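Local structure of class II aldolase/adducin domain protein (Pseudomonas syringae pv. phaseolicola 1448A, 3OCR) at residues D79-A83 against S84-K88; V197-E200 against H201-Q205; I71-F74 against G75-F78. The protein is of unproven function, perhaps with actin-filament binding, and belongs to the class II aldolase/adducin family, assembling from four copies of its chain. All blocks are in the same frame, centred on the assembly; numbering follows the deposited sequence.

Interaction 1 (D79-A83 against S84-K88); sequences DEITA and SNLVK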
# COMPACT_ATOMS: atom_id res chain seq x y z
N ASP A 79 -5.26 -10.00 -16.48
CA ASP A 79 -6.66 -9.79 -16.18
C ASP A 79 -7.61 -10.22 -17.28
O ASP A 79 -8.82 -10.28 -17.08
CB ASP A 79 -6.84 -8.28 -16.02
CG ASP A 79 -7.50 -7.91 -14.73
OD1 ASP A 79 -7.94 -8.83 -14.02
OD2 ASP A 79 -7.57 -6.71 -14.42
N GLU A 80 -7.07 -10.45 -18.47
CA GLU A 80 -7.89 -10.68 -19.65
C GLU A 80 -7.78 -12.13 -20.07
O GLU A 80 -8.51 -12.58 -20.95
CB GLU A 80 -7.45 -9.78 -20.80
CG GLU A 80 -7.74 -8.30 -20.59
CD GLU A 80 -7.13 -7.43 -21.69
OE1 GLU A 80 -5.93 -7.59 -22.02
OE2 GLU A 80 -7.86 -6.57 -22.21
N ILE A 81 -6.88 -12.86 -19.44
CA ILE A 81 -6.57 -14.21 -19.90
C ILE A 81 -7.74 -15.14 -19.59
O ILE A 81 -8.36 -15.04 -18.52
CB ILE A 81 -5.29 -14.73 -19.26
CG1 ILE A 81 -4.12 -13.72 -19.49
CG2 ILE A 81 -4.96 -16.16 -19.77
CD1 ILE A 81 -3.83 -13.34 -20.97
N THR A 82 -8.04 -16.03 -20.53
CA THR A 82 -9.09 -17.03 -20.36
C THR A 82 -8.57 -18.38 -20.87
O THR A 82 -7.64 -18.43 -21.66
CB THR A 82 -10.35 -16.70 -21.17
OG1 THR A 82 -10.04 -16.80 -22.56
CG2 THR A 82 -10.87 -15.29 -20.88
N ALA A 83 -9.17 -19.46 -20.39
CA ALA A 83 -8.89 -20.80 -20.93
C ALA A 83 -8.90 -20.81 -22.45
O ALA A 83 -8.00 -21.37 -23.07
CB ALA A 83 -9.91 -21.80 -20.38
N SER A 84 -9.91 -20.18 -23.04
CA SER A 84 -10.03 -20.10 -24.49
C SER A 84 -8.99 -19.27 -25.23
O SER A 84 -8.77 -19.51 -26.41
CB SER A 84 -11.42 -19.61 -24.89
OG SER A 84 -12.37 -20.65 -24.74
N ASN A 85 -8.36 -18.29 -24.60
CA ASN A 85 -7.49 -17.41 -25.39
C ASN A 85 -5.98 -17.61 -25.20
O ASN A 85 -5.15 -16.93 -25.83
CB ASN A 85 -7.95 -15.92 -25.33
CG ASN A 85 -7.68 -15.24 -23.98
OD1 ASN A 85 -6.77 -15.61 -23.21
ND2 ASN A 85 -8.45 -14.19 -23.72
N LEU A 86 -5.63 -18.59 -24.37
CA LEU A 86 -4.24 -18.93 -24.19
C LEU A 86 -3.71 -19.43 -25.52
O LEU A 86 -4.49 -19.91 -26.37
CB LEU A 86 -4.07 -19.99 -23.11
CG LEU A 86 -4.17 -19.39 -21.72
CD1 LEU A 86 -4.59 -20.47 -20.76
CD2 LEU A 86 -2.82 -18.75 -21.30
N VAL A 87 -2.41 -19.28 -25.73
CA VAL A 87 -1.83 -19.69 -26.99
C VAL A 87 -1.02 -20.96 -26.80
O VAL A 87 -0.19 -21.04 -25.87
CB VAL A 87 -0.96 -18.58 -27.63
CG1 VAL A 87 -0.52 -18.98 -29.03
CG2 VAL A 87 -1.69 -17.26 -27.65
N LYS A 88 -1.23 -21.93 -27.70
CA LYS A 88 -0.45 -23.17 -27.71
C LYS A 88 0.71 -23.05 -28.68
O LYS A 88 0.51 -22.80 -29.88
CB LYS A 88 -1.31 -24.37 -28.08
CG LYS A 88 -0.55 -25.71 -27.96
CD LYS A 88 -1.51 -26.89 -27.91
CE LYS A 88 -2.11 -27.18 -29.27
NZ LYS A 88 -2.99 -28.38 -29.18
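Thr82 and Asn85 face each other across a single tight turn, in which the N of Asn85 reaches back to the O of Thr82 at 3.0 Å; a weak, longer bond from Leu86 N shares the same oxygen. The Asn85 side chain folds back over this turn, because chi1 of 73° sets CG between its own backbone N and carbonyl carbon. Its OD1 accepts from Thr82 N at 3.0 Å; the bond is nearly straight at the hydrogen (167°), but the donor stands above the plane of the Asn85 amide, not on a lone pair. On the other branch, ND2 donates to Glu80 O at 3.2 Å, with the acceptor close to the amide plane. Separately, Ile81 CG2 meets Leu86 CD2 at 3.7 Å, the two side chains crossing at about a right angle. Glu80 turns its carboxylate away, to a salt bridge with Arg262 of the second subunit, and Ser84 OG bonds Asp273. Thr82 and Asn85 thus make a reciprocal side-chain-to-backbone exchange, in which the bond from Asn85 N to Thr82 OG1 is weak. Bonds through both OD1 and ND2 fix the rotation of the Asn85 amide, which thereby ties the chain before the turn to the chain after it.

Interaction 2 (V197-E200 against H201-Q205); sequences VSVE and HAIQQ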
# COMPACT_ATOMS: atom_id res chain seq x y z
N VAL A 197 5.41 -29.18 -10.55
CA VAL A 197 4.99 -30.42 -11.20
C VAL A 197 3.57 -30.21 -11.75
O VAL A 197 3.03 -31.06 -12.45
CB VAL A 197 5.02 -31.62 -10.23
CG1 VAL A 197 6.44 -31.81 -9.64
CG2 VAL A 197 3.99 -31.46 -9.12
N SER A 198 2.99 -29.05 -11.42
CA SER A 198 1.66 -28.67 -11.89
C SER A 198 1.61 -27.15 -11.76
O SER A 198 2.47 -26.55 -11.12
CB SER A 198 0.59 -29.30 -11.00
OG SER A 198 0.69 -28.81 -9.67
N VAL A 199 0.60 -26.54 -12.37
CA VAL A 199 0.31 -25.12 -12.20
C VAL A 199 0.08 -24.81 -10.70
O VAL A 199 0.59 -23.83 -10.17
CB VAL A 199 -0.92 -24.68 -13.06
CG1 VAL A 199 -1.40 -23.28 -12.67
CG2 VAL A 199 -0.59 -24.76 -14.56
N GLU A 200 -0.65 -25.70 -10.03
CA GLU A 200 -0.99 -25.52 -8.61
C GLU A 200 0.29 -25.49 -7.75
O GLU A 200 0.45 -24.64 -6.88
CB GLU A 200 -1.91 -26.63 -8.13
CG GLU A 200 -3.21 -26.80 -8.97
CD GLU A 200 -3.11 -27.89 -10.04
OE1 GLU A 200 -2.30 -27.75 -10.98
OE2 GLU A 200 -3.88 -28.86 -9.95
N HIS A 201 1.17 -26.44 -8.00
CA HIS A 201 2.43 -26.50 -7.24
C HIS A 201 3.30 -25.24 -7.46
O HIS A 201 3.85 -24.68 -6.49
CB HIS A 201 3.17 -27.80 -7.61
CG HIS A 201 4.51 -27.94 -6.94
ND1 HIS A 201 5.58 -28.57 -7.55
CD2 HIS A 201 4.96 -27.52 -5.73
CE1 HIS A 201 6.63 -28.53 -6.74
NE2 HIS A 201 6.28 -27.89 -5.63
N ALA A 202 3.45 -24.83 -8.72
CA ALA A 202 4.21 -23.64 -9.08
C ALA A 202 3.63 -22.38 -8.43
O ALA A 202 4.36 -21.54 -7.91
CB ALA A 202 4.29 -23.48 -10.64
N ILE A 203 2.31 -22.27 -8.45
CA ILE A 203 1.65 -21.13 -7.88
C ILE A 203 1.78 -21.09 -6.36
O ILE A 203 1.89 -20.00 -5.78
CB ILE A 203 0.14 -21.10 -8.29
CG1 ILE A 203 -0.01 -20.53 -9.71
CG2 ILE A 203 -0.66 -20.30 -7.29
CD1 ILE A 203 0.34 -19.01 -9.89
N GLN A 204 1.76 -22.26 -5.70
CA GLN A 204 1.89 -22.28 -4.25
C GLN A 204 3.27 -21.77 -3.88
O GLN A 204 3.40 -20.95 -2.99
CB GLN A 204 1.70 -23.68 -3.63
CG GLN A 204 1.75 -23.64 -2.06
CD GLN A 204 1.45 -24.97 -1.38
OE1 GLN A 204 1.67 -26.04 -1.94
NE2 GLN A 204 0.96 -24.90 -0.15
N GLN A 205 4.30 -22.26 -4.57
CA GLN A 205 5.67 -21.81 -4.32
C GLN A 205 5.83 -20.31 -4.59
O GLN A 205 6.52 -19.61 -3.84
CB GLN A 205 6.64 -22.60 -5.18
CG GLN A 205 6.64 -24.12 -4.95
CD GLN A 205 7.97 -24.72 -5.31
OE1 GLN A 205 8.82 -24.94 -4.45
NE2 GLN A 205 8.18 -24.98 -6.60
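His201 lies in the first turn of helix 199-219 and reaches back alongside Val197 and Ser198, the residues that lead into it. Its CB sits 3.4 Å from Ser198 OG, the hydroxyl that caps the helix. From there CG departs anti to the backbone N (chi1 177°), which carries the ring back toward the start of the helix. CG passes 3.9 Å from Val197 N. At ND1 the ring makes its polar contact: Val197 N donates to it at 3.1 Å in a bond of 165°, arriving at the ring edge and only 12° out of the ring plane. The same ND1 is touched by Val197 CG2 at 3.7 Å, so the valine branch packs beside the bond. Next to this, Ser198 is the N-cap: OG, set between its own backbone N and carbonyl carbon, accepts from His201 N at 2.9 Å. The regular helical bonds start with Ala202 N to Ser198 O and continue with Ile203 N to Val199 O and Gln204 N to Glu200 O. On the inner side, Val199 and Ile203 lie against Ala41 of helix 29-47, while Ala202 and Ile203 face strand 124-128. Glu200 and Gln204 touch helix 251-265, Glu200 also meeting Lys37 of helix 29-47. An ND1 that accepts from a backbone N-H is consistent with a neutral ring carrying its proton on NE2. The histidine thus serves the peptide N-H just ahead of the helix and the serine one in its first turn, both at the junction where strand 191-196 passes into helix 199-219.

Interaction 3 (I71-F74 against G75-F78); sequences INAF and GLLF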
# COMPACT_ATOMS: atom_id res chain seq x y z
N ILE A 71 0.77 -20.32 -23.21
CA ILE A 71 1.26 -19.02 -22.73
C ILE A 71 0.25 -17.94 -23.16
O ILE A 71 -0.62 -18.18 -24.03
CB ILE A 71 2.70 -18.75 -23.26
CG1 ILE A 71 3.36 -17.57 -22.54
CG2 ILE A 71 2.71 -18.62 -24.79
CD1 ILE A 71 4.87 -17.71 -22.34
N ASN A 72 0.31 -16.77 -22.51
CA ASN A 72 -0.55 -15.64 -22.89
C ASN A 72 -0.25 -15.12 -24.30
O ASN A 72 0.90 -15.20 -24.77
CB ASN A 72 -0.51 -14.48 -21.85
CG ASN A 72 0.86 -13.82 -21.72
OD1 ASN A 72 1.89 -14.48 -21.57
ND2 ASN A 72 0.87 -12.50 -21.77
N ALA A 73 -1.29 -14.64 -24.95
CA ALA A 73 -1.19 -13.93 -26.21
C ALA A 73 -0.49 -12.59 -26.00
O ALA A 73 -0.67 -11.94 -24.96
CB ALA A 73 -2.59 -13.71 -26.84
N PHE A 74 0.27 -12.18 -27.02
CA PHE A 74 1.08 -10.96 -27.05
C PHE A 74 0.25 -9.72 -26.80
O PHE A 74 -0.62 -9.38 -27.61
CB PHE A 74 1.71 -10.83 -28.44
CG PHE A 74 2.97 -9.97 -28.50
CD1 PHE A 74 3.64 -9.59 -27.34
CD2 PHE A 74 3.50 -9.60 -29.74
CE1 PHE A 74 4.82 -8.82 -27.40
CE2 PHE A 74 4.68 -8.84 -29.82
CZ PHE A 74 5.34 -8.45 -28.65
N GLY A 75 0.46 -9.05 -25.68
CA GLY A 75 -0.21 -7.77 -25.44
C GLY A 75 -1.48 -7.79 -24.60
O GLY A 75 -2.02 -6.74 -24.28
N LEU A 76 -1.95 -8.97 -24.21
CA LEU A 76 -3.08 -9.07 -23.28
C LEU A 76 -2.60 -8.93 -21.84
O LEU A 76 -1.54 -9.41 -21.50
CB LEU A 76 -3.79 -10.41 -23.41
CG LEU A 76 -4.60 -10.69 -24.67
CD1 LEU A 76 -5.54 -11.89 -24.40
CD2 LEU A 76 -5.39 -9.46 -25.10
N LEU A 77 -3.42 -8.30 -21.01
CA LEU A 77 -3.19 -8.23 -19.57
C LEU A 77 -3.58 -9.55 -18.88
O LEU A 77 -4.46 -10.26 -19.35
CB LEU A 77 -4.00 -7.07 -18.98
CG LEU A 77 -3.67 -5.68 -19.50
CD1 LEU A 77 -4.68 -4.67 -18.96
CD2 LEU A 77 -2.24 -5.31 -19.05
N PHE A 78 -2.93 -9.85 -17.76
CA PHE A 78 -3.17 -11.06 -16.97
C PHE A 78 -4.65 -11.17 -16.64
O PHE A 78 -5.20 -12.27 -16.57
CB PHE A 78 -2.35 -11.02 -15.69
CG PHE A 78 -0.91 -11.48 -15.86
CD1 PHE A 78 -0.25 -11.31 -17.09
CD2 PHE A 78 -0.24 -12.09 -14.82
CE1 PHE A 78 1.07 -11.74 -17.26
CE2 PHE A 78 1.11 -12.51 -14.97
CZ PHE A 78 1.75 -12.34 -16.20
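Ala73 and Leu76 close a type II beta turn, with Leu76 N directed almost straight (168°) at Ala73 O, although at 3.3 Å the bond is weak. The same two residues also meet through their side chains, Ala73 CB lying 4.2 Å from Leu76 CG in a loose apolar contact on the flank of the turn. Between them, Phe74 and Gly75 form its corner. Gly75 has a positive phi of 97°, the conformation glycine commonly takes at the third position of a type II turn. Phe74 holds its CG anti to the backbone N (chi1 -157°), and this brings the ring back beside Gly75, with CD1 3.6 Å from Gly75 N and the ring lying obliquely to that nitrogen. Asn72, just ahead of the turn, points its side chain inward, but ND2 comes no nearer than 3.9 Å to Leu76 O.

Farther out, the incoming limb is held by polar bonds: Asn72 OD1 to His57 ND1, Asn72 N to Tyr42 OH, and a backbone bond between Phe74 and Gly103. The outgoing limb is fixed through Leu77 N, bound to Glu80 OE1, and through the Phe78 ring, which makes T-shaped (edge-to-face) stacks with Tyr42 and Phe58. The tip itself abuts the second subunit, whose Arg262 bonds Gly75 O and packs on Leu76, and whose Arg255 makes a cation-pi contact with the Phe74 ring. The turn is therefore braced on its own chain at both limbs and gripped by the neighbouring subunit at its corner. This is a type II beta turn with glycine at its third position, set in the long connection between the antiparallel strands 68-71 and 87-90 and used as a subunit contact.

From the N terminus, interaction 3 comes first, closing a beta turn just after strand 68-71. Interaction 1 follows at once, closing a second turn before strand 87-90, so the two lie in series within one strand connection and neither nests in the other. Their centres are 7 Å apart, and they meet where the connection leaves and re-enters the sheet: Val87 N probably bonds Ile71 O, and Ile81 packs on Asn72. Both also touch the second subunit. Interaction 2 lies much later, where strand 191-196 passes into helix 199-219; its nearest atoms are about 9 Å from interaction 1 and 8 Å from interaction 3. Helix 29-47 borders all three.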